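Local atomic coordinates of ketol-acid reductoisomerase (uncultured archaeon GZfos26G2, PDB entry 4XDY), a protein that catalyses the magnesium-dependent alkyl migration and NADH-dependent reduction of (S)-2-acetolactate to (R)-2,3-dihydroxy-isovalerate in the biosynthesis of branched-chain amino acids. Residues Ile83-Pro86 with Ala92-Glu95; Leu108-Gly113 with Lys119-Pro124. All coordinates share one frame; numbering follows the deposited sequence.

Contact 1: residues Ile83-Pro86 with Ala92-Glu95; sequences ILLP and AIYE. With NAI (1,4-dihydronicotinamide adenine dinucleotide), chain E.
L85 lays one methyl, CD1, against I93, where the two branched side chains reach toward each other tip to tip; CD1 lies 3.8 Å from I93 CG2 and almost as near I93 CD1. The other methyl of L85 serves the cofactor, CD2 standing 3.5 Å from O4B of the adenosine ribose of NAI. I93 is divided in the same way. With CG1 beside the backbone N (chi1 -69°) and the chain extended beyond it, CD1 is carried to the adenine, 3.4 Å from NAI C2A, while the CG2 branch stays on L85. With L85 cut back to an alanine, I93 CG2 would probably lose its apolar mate and a gap would open beside the adenosine ribose. This is the turn of a Rossmann fold in which strand 80-83 gives way, through a short loop, to helix 90-98, and the dinucleotide lies along that loop. The backbone O of L84 approaches C5D of the nicotinamide ribose at 3.3 Å, and the ring of P86 packs on the pyrophosphate side of the adenosine, its CD 3.2 Å from NAI O5B. Beyond the loop Q90, an NAD-binding residue, donates from NE2 to the carbonyl O of L85. One helical position after I93, Y94 makes a looser apolar contact with the end of the strand, I83 CD1 coming to 4.4 Å from Y94 CD1. I83 also packs on L108 and F110 of strand 107-110, while P86 meets N257 of the second subunit.

Contact 2: residues Leu108-Gly113 with Lys119-Pro124; sequences LCFSHG and KRIVPP. With NAI (1,4-dihydronicotinamide adenine dinucleotide), chain E.
The ring of F110 meets I121 at its edge: the terminal methyl CD1 of I121 sits near the ring plane, 4.1 Å from F110 CE2 and only slightly farther from CZ. The two side chains come from opposite directions, and both set off from their backbones toward the other segment. A second apolar pair lies farther back along the strand, where L108 and P123 cross at about a right angle and L108 CD2 lies 4.0 Å from both CB and CG of the proline ring. Turning CG of L108 away from the backbone N (chi1 -168°) helps bring this methyl against the CB-CG side of P123. No hydrogen bond joins the segments, so the loop 119-124 is held to the strand here by hydrocarbon contacts.

Past F110 the chain leaves the strand and turns to the cofactor. S111 O lies 3.5 Å from C6N of the nicotinamide ring, and CB of H112, the predicted active-site residue, is 3.4 Å from O2D of the attached ribose; H112 ND1 is hydrogen-bonded to E191.

Strand 107-110 runs between the parallel strands 80-83 and 128-134 of the Rossmann sheet. Helix 114-117 touches both F110 and P123, whereas from helix 90-98 Q90 reaches F110 and Y94 reaches I121.

Contacts 1 and 2 follow one another along the chain, the first closing before the second opens, and their centres are 9 Å apart within the N-terminal Rossmann domain. They are joined through the parallel pairing of strands 80-83 and 107-110, where I83 N and C109 O, 2.9 Å apart, probably form a hydrogen bond. Helix 90-98 links them again: the hydroxyl of Y94 in contact 1 packs on P123 and P124 of contact 2. Both strand ends lead into cofactor-binding loops. Residues 84-86 follow the dinucleotide from the nicotinamide ribose to the adenosine, and residues 111-112 border the nicotinamide ring and its ribose, so the loops after two neighbouring strands line adjoining parts of one NADH site.

Contact 1: residues Ile83-Pro86 with Ala92-Glu95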
loop_
_atom_site.group_PDB
_atom_site.type_symbol
_atom_site.label_atom_id
_atom_site.label_comp_id
_atom_site.label_asym_id
_atom_site.label_seq_id
_atom_site.Cartn_x
_atom_site.Cartn_y
_atom_site.Cartn_z
ATOM N N ILE A 83 -10.935 20.181 -17.733
ATOM C CA ILE A 83 -11.754 19.022 -18.155
ATOM C C ILE A 83 -11.429 17.864 -17.217
ATOM O O ILE A 83 -10.360 17.274 -17.330
ATOM C CB ILE A 83 -11.575 18.722 -19.625
ATOM C CG1 ILE A 83 -12.151 19.894 -20.463
ATOM C CG2 ILE A 83 -12.372 17.467 -20.021
ATOM C CD1 ILE A 83 -11.890 19.805 -21.920
ATOM N N LEU A 84 -12.352 17.599 -16.288
ATOM C CA LEU A 84 -12.229 16.469 -15.345
ATOM C C LEU A 84 -13.427 15.497 -15.492
ATOM O O LEU A 84 -13.883 14.924 -14.541
ATOM C CB LEU A 84 -11.993 16.944 -13.932
ATOM C CG LEU A 84 -10.696 17.700 -13.658
ATOM C CD1 LEU A 84 -10.590 18.232 -12.243
ATOM C CD2 LEU A 84 -9.480 16.847 -14.012
ATOM N N LEU A 85 -13.814 15.315 -16.751
ATOM C CA LEU A 85 -14.747 14.332 -17.153
ATOM C C LEU A 85 -13.997 13.017 -17.480
ATOM O O LEU A 85 -12.832 13.032 -17.800
ATOM C CB LEU A 85 -15.495 14.832 -18.378
ATOM C CG LEU A 85 -16.400 16.042 -18.157
ATOM C CD1 LEU A 85 -16.702 16.743 -19.467
ATOM C CD2 LEU A 85 -17.683 15.658 -17.488
ATOM N N PRO A 86 -14.710 11.872 -17.525
ATOM C CA PRO A 86 -14.040 10.625 -17.975
ATOM C C PRO A 86 -13.378 10.797 -19.304
ATOM O O PRO A 86 -13.934 11.412 -20.221
ATOM C CB PRO A 86 -15.209 9.591 -18.025
ATOM C CG PRO A 86 -16.236 10.118 -17.063
ATOM C CD PRO A 86 -16.129 11.660 -17.241
ATOM N N ALA A 92 -16.563 14.065 -27.292
ATOM C CA ALA A 92 -17.914 14.488 -27.731
ATOM C C ALA A 92 -18.388 15.712 -26.932
ATOM O O ALA A 92 -18.972 16.583 -27.530
ATOM C CB ALA A 92 -18.936 13.362 -27.597
ATOM N N ILE A 93 -18.161 15.747 -25.601
ATOM C CA ILE A 93 -18.596 16.809 -24.777
ATOM C C ILE A 93 -17.795 18.090 -25.144
ATOM O O ILE A 93 -18.344 19.190 -25.256
ATOM C CB ILE A 93 -18.471 16.450 -23.289
ATOM C CG1 ILE A 93 -19.510 15.352 -22.969
ATOM C CG2 ILE A 93 -18.795 17.656 -22.473
ATOM C CD1 ILE A 93 -19.419 14.828 -21.589
ATOM N N TYR A 94 -16.518 17.913 -25.443
ATOM C CA TYR A 94 -15.703 19.042 -25.848
ATOM C C TYR A 94 -16.303 19.652 -27.137
ATOM O O TYR A 94 -16.504 20.865 -27.230
ATOM C CB TYR A 94 -14.232 18.602 -26.088
ATOM C CG TYR A 94 -13.466 19.622 -26.826
ATOM C CD1 TYR A 94 -12.940 20.758 -26.138
ATOM C CD2 TYR A 94 -13.284 19.524 -28.174
ATOM C CE1 TYR A 94 -12.281 21.747 -26.852
ATOM C CE2 TYR A 94 -12.580 20.519 -28.878
ATOM C CZ TYR A 94 -12.119 21.633 -28.192
ATOM O OH TYR A 94 -11.434 22.609 -28.954
ATOM N N GLU A 95 -16.531 18.816 -28.133
ATOM C CA GLU A 95 -16.972 19.271 -29.431
ATOM C C GLU A 95 -18.305 19.972 -29.309
ATOM O O GLU A 95 -18.487 21.081 -29.863
ATOM C CB GLU A 95 -17.106 18.127 -30.447
ATOM C CG GLU A 95 -15.793 17.618 -30.928
ATOM C CD GLU A 95 -15.061 18.657 -31.786
ATOM O OE1 GLU A 95 -15.715 19.496 -32.477
ATOM O OE2 GLU A 95 -13.811 18.641 -31.757
HETATM P PA NAI E . -15.195 10.583 -13.273
HETATM O O1A NAI E . -15.330 9.215 -13.959
HETATM O O2A NAI E . -15.204 10.672 -11.809
HETATM O O5B NAI E . -16.240 11.541 -14.039
HETATM C C5B NAI E . -16.461 12.900 -13.563
HETATM C C4B NAI E . -17.987 13.211 -13.654
HETATM O O4B NAI E . -18.281 13.229 -15.046
HETATM C C3B NAI E . -18.984 12.188 -13.049
HETATM O O3B NAI E . -18.987 12.370 -11.633
HETATM C C2B NAI E . -20.268 12.527 -13.778
HETATM O O2B NAI E . -20.947 13.545 -13.042
HETATM C C1B NAI E . -19.722 13.081 -15.119
HETATM N N9A NAI E . -20.021 12.178 -16.218
HETATM C C8A NAI E . -19.801 10.797 -16.166
HETATM N N7A NAI E . -20.179 10.257 -17.317
HETATM C C5A NAI E . -20.668 11.266 -18.085
HETATM C C6A NAI E . -21.268 11.356 -19.403
HETATM N N6A NAI E . -21.449 10.273 -20.171
HETATM N N1A NAI E . -21.616 12.570 -19.907
HETATM C C2A NAI E . -21.475 13.685 -19.160
HETATM N N3A NAI E . -20.943 13.712 -17.951
HETATM C C4A NAI E . -20.538 12.529 -17.359
HETATM O O3 NAI E . -13.752 11.245 -13.853
HETATM P PN NAI E . -12.298 11.062 -13.064
HETATM O O1N NAI E . -12.024 9.593 -12.812
HETATM O O2N NAI E . -12.337 11.995 -11.929
HETATM O O5D NAI E . -11.391 11.449 -14.301
HETATM C C5D NAI E . -11.265 12.864 -14.667
HETATM C C4D NAI E . -9.922 13.130 -15.439
HETATM O O4D NAI E . -8.919 12.996 -14.411
HETATM C C3D NAI E . -9.545 12.111 -16.497
HETATM O O3D NAI E . -8.827 12.751 -17.558
HETATM C C2D NAI E . -8.621 11.092 -15.789
HETATM O O2D NAI E . -7.738 10.344 -16.622
HETATM C C1D NAI E . -7.893 12.021 -14.840
HETATM N N1N NAI E . -7.300 11.470 -13.616
HETATM C C2N NAI E . -8.096 10.787 -12.766
HETATM C C3N NAI E . -7.609 10.282 -11.613
HETATM C C7N NAI E . -8.504 9.657 -10.689
HETATM O O7N NAI E . -9.636 9.142 -10.945
HETATM N N7N NAI E . -8.175 9.858 -9.438
HETATM C C4N NAI E . -6.213 10.511 -11.301
HETATM C C5N NAI E . -5.494 11.427 -12.132
HETATM C C6N NAI E . -6.068 11.848 -13.289
#

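Contact 2: residues Leu108-Gly113 with Lys119-Pro124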
loop_
_atom_site.group_PDB
_atom_site.type_symbol
_atom_site.label_atom_id
_atom_site.label_comp_id
_atom_site.label_asym_id
_atom_site.label_seq_id
_atom_site.Cartn_x
_atom_site.Cartn_y
_atom_site.Cartn_z
ATOM N N LEU A 108 -7.361 25.845 -21.867
ATOM C CA LEU A 108 -7.966 24.479 -21.771
ATOM C C LEU A 108 -6.993 23.603 -21.015
ATOM O O LEU A 108 -5.837 23.414 -21.436
ATOM C CB LEU A 108 -8.152 23.990 -23.182
ATOM C CG LEU A 108 -9.035 22.718 -23.380
ATOM C CD1 LEU A 108 -10.492 22.933 -22.978
ATOM C CD2 LEU A 108 -8.916 22.185 -24.805
ATOM N N CYS A 109 -7.477 23.009 -19.927
ATOM C CA CYS A 109 -6.635 22.260 -19.019
ATOM C C CYS A 109 -7.220 20.832 -18.854
ATOM O O CYS A 109 -8.430 20.616 -19.045
ATOM C CB CYS A 109 -6.561 22.967 -17.711
ATOM S SG CYS A 109 -5.402 22.429 -16.479
ATOM N N PHE A 110 -6.324 19.915 -18.535
ATOM C CA PHE A 110 -6.637 18.456 -18.397
ATOM C C PHE A 110 -5.861 17.983 -17.178
ATOM O O PHE A 110 -4.858 18.632 -16.755
ATOM C CB PHE A 110 -6.183 17.661 -19.560
ATOM C CG PHE A 110 -6.887 17.997 -20.846
ATOM C CD1 PHE A 110 -6.448 19.076 -21.630
ATOM C CD2 PHE A 110 -7.993 17.303 -21.234
ATOM C CE1 PHE A 110 -7.083 19.378 -22.823
ATOM C CE2 PHE A 110 -8.646 17.594 -22.422
ATOM C CZ PHE A 110 -8.188 18.615 -23.228
ATOM N N SER A 111 -6.230 16.811 -16.648
ATOM C CA SER A 111 -5.392 16.155 -15.663
ATOM C C SER A 111 -4.846 14.820 -16.124
ATOM O O SER A 111 -4.249 14.116 -15.326
ATOM C CB SER A 111 -6.048 16.014 -14.317
ATOM O OG SER A 111 -6.147 17.274 -13.641
ATOM N N HIS A 112 -4.948 14.545 -17.415
ATOM C CA HIS A 112 -4.316 13.390 -18.043
ATOM C C HIS A 112 -4.175 13.797 -19.494
ATOM O O HIS A 112 -5.158 14.351 -20.083
ATOM C CB HIS A 112 -5.253 12.184 -17.934
ATOM C CG HIS A 112 -4.713 10.915 -18.511
ATOM N ND1 HIS A 112 -3.357 10.541 -18.506
ATOM C CD2 HIS A 112 -5.383 9.899 -19.124
ATOM C CE1 HIS A 112 -3.260 9.314 -19.027
ATOM N NE2 HIS A 112 -4.478 8.911 -19.397
ATOM N N GLY A 113 -3.028 13.445 -20.074
ATOM C CA GLY A 113 -2.726 13.806 -21.478
ATOM C C GLY A 113 -3.392 13.060 -22.624
ATOM O O GLY A 113 -3.194 13.444 -23.802
ATOM N N LYS A 119 -4.669 12.822 -29.968
ATOM C CA LYS A 119 -5.353 13.617 -30.990
ATOM C C LYS A 119 -6.870 13.355 -31.066
ATOM O O LYS A 119 -7.482 13.518 -32.126
ATOM C CB LYS A 119 -4.697 13.429 -32.363
ATOM C CG LYS A 119 -3.243 13.927 -32.311
ATOM C CD LYS A 119 -2.732 14.170 -33.697
ATOM C CE LYS A 119 -1.522 13.328 -33.951
ATOM N NZ LYS A 119 -0.492 13.895 -33.056
ATOM N N ARG A 120 -7.507 12.995 -29.954
ATOM C CA ARG A 120 -8.896 12.904 -29.908
ATOM C C ARG A 120 -9.573 14.236 -29.721
ATOM O O ARG A 120 -10.751 14.357 -30.014
ATOM C CB ARG A 120 -9.300 11.962 -28.783
ATOM C CG ARG A 120 -8.693 10.542 -28.889
ATOM C CD ARG A 120 -9.589 9.638 -29.600
ATOM N NE ARG A 120 -10.825 9.371 -28.841
ATOM C CZ ARG A 120 -11.990 9.141 -29.447
ATOM N NH1 ARG A 120 -12.014 9.138 -30.764
ATOM N NH2 ARG A 120 -13.112 8.910 -28.766
ATOM N N ILE A 121 -8.850 15.197 -29.137
ATOM C CA ILE A 121 -9.272 16.606 -29.048
ATOM C C ILE A 121 -8.156 17.460 -29.671
ATOM O O ILE A 121 -6.969 17.317 -29.300
ATOM C CB ILE A 121 -9.478 17.025 -27.639
ATOM C CG1 ILE A 121 -10.783 16.414 -27.075
ATOM C CG2 ILE A 121 -9.545 18.563 -27.580
ATOM C CD1 ILE A 121 -10.952 16.523 -25.599
ATOM N N VAL A 122 -8.535 18.301 -30.641
ATOM C CA VAL A 122 -7.558 19.128 -31.346
ATOM C C VAL A 122 -8.030 20.591 -31.077
ATOM O O VAL A 122 -8.962 21.033 -31.666
ATOM C CB VAL A 122 -7.409 18.811 -32.858
ATOM C CG1 VAL A 122 -6.398 19.768 -33.525
ATOM C CG2 VAL A 122 -6.919 17.384 -33.107
ATOM N N PRO A 123 -7.446 21.272 -30.081
ATOM C CA PRO A 123 -7.931 22.583 -29.585
ATOM C C PRO A 123 -7.684 23.672 -30.657
ATOM O O PRO A 123 -6.964 23.450 -31.554
ATOM C CB PRO A 123 -7.130 22.821 -28.306
ATOM C CG PRO A 123 -6.560 21.460 -27.999
ATOM C CD PRO A 123 -6.258 20.851 -29.365
ATOM N N PRO A 124 -8.452 24.733 -30.630
ATOM C CA PRO A 124 -8.038 25.852 -31.510
ATOM C C PRO A 124 -6.615 26.372 -31.195
ATOM O O PRO A 124 -6.136 26.318 -30.019
ATOM C CB PRO A 124 -9.123 26.918 -31.247
ATOM C CG PRO A 124 -9.668 26.623 -29.927
ATOM C CD PRO A 124 -9.446 25.133 -29.625
HETATM P PA NAI E . -15.195 10.583 -13.273
HETATM O O1A NAI E . -15.330 9.215 -13.959
HETATM O O2A NAI E . -15.204 10.672 -11.809
HETATM O O5B NAI E . -16.240 11.541 -14.039
HETATM C C5B NAI E . -16.461 12.900 -13.563
HETATM C C4B NAI E . -17.987 13.211 -13.654
HETATM O O4B NAI E . -18.281 13.229 -15.046
HETATM C C3B NAI E . -18.984 12.188 -13.049
HETATM O O3B NAI E . -18.987 12.370 -11.633
HETATM C C2B NAI E . -20.268 12.527 -13.778
HETATM O O2B NAI E . -20.947 13.545 -13.042
HETATM C C1B NAI E . -19.722 13.081 -15.119
HETATM N N9A NAI E . -20.021 12.178 -16.218
HETATM C C8A NAI E . -19.801 10.797 -16.166
HETATM N N7A NAI E . -20.179 10.257 -17.317
HETATM C C5A NAI E . -20.668 11.266 -18.085
HETATM C C6A NAI E . -21.268 11.356 -19.403
HETATM N N6A NAI E . -21.449 10.273 -20.171
HETATM N N1A NAI E . -21.616 12.570 -19.907
HETATM C C2A NAI E . -21.475 13.685 -19.160
HETATM N N3A NAI E . -20.943 13.712 -17.951
HETATM C C4A NAI E . -20.538 12.529 -17.359
HETATM O O3 NAI E . -13.752 11.245 -13.853
HETATM P PN NAI E . -12.298 11.062 -13.064
HETATM O O1N NAI E . -12.024 9.593 -12.812
HETATM O O2N NAI E . -12.337 11.995 -11.929
HETATM O O5D NAI E . -11.391 11.449 -14.301
HETATM C C5D NAI E . -11.265 12.864 -14.667
HETATM C C4D NAI E . -9.922 13.130 -15.439
HETATM O O4D NAI E . -8.919 12.996 -14.411
HETATM C C3D NAI E . -9.545 12.111 -16.497
HETATM O O3D NAI E . -8.827 12.751 -17.558
HETATM C C2D NAI E . -8.621 11.092 -15.789
HETATM O O2D NAI E . -7.738 10.344 -16.622
HETATM C C1D NAI E . -7.893 12.021 -14.840
HETATM N N1N NAI E . -7.300 11.470 -13.616
HETATM C C2N NAI E . -8.096 10.787 -12.766
HETATM C C3N NAI E . -7.609 10.282 -11.613
HETATM C C7N NAI E . -8.504 9.657 -10.689
HETATM O O7N NAI E . -9.636 9.142 -10.945
HETATM N N7N NAI E . -8.175 9.858 -9.438
HETATM C C4N NAI E . -6.213 10.511 -11.301
HETATM C C5N NAI E . -5.494 11.427 -12.132
HETATM C C6N NAI E . -6.068 11.848 -13.289
#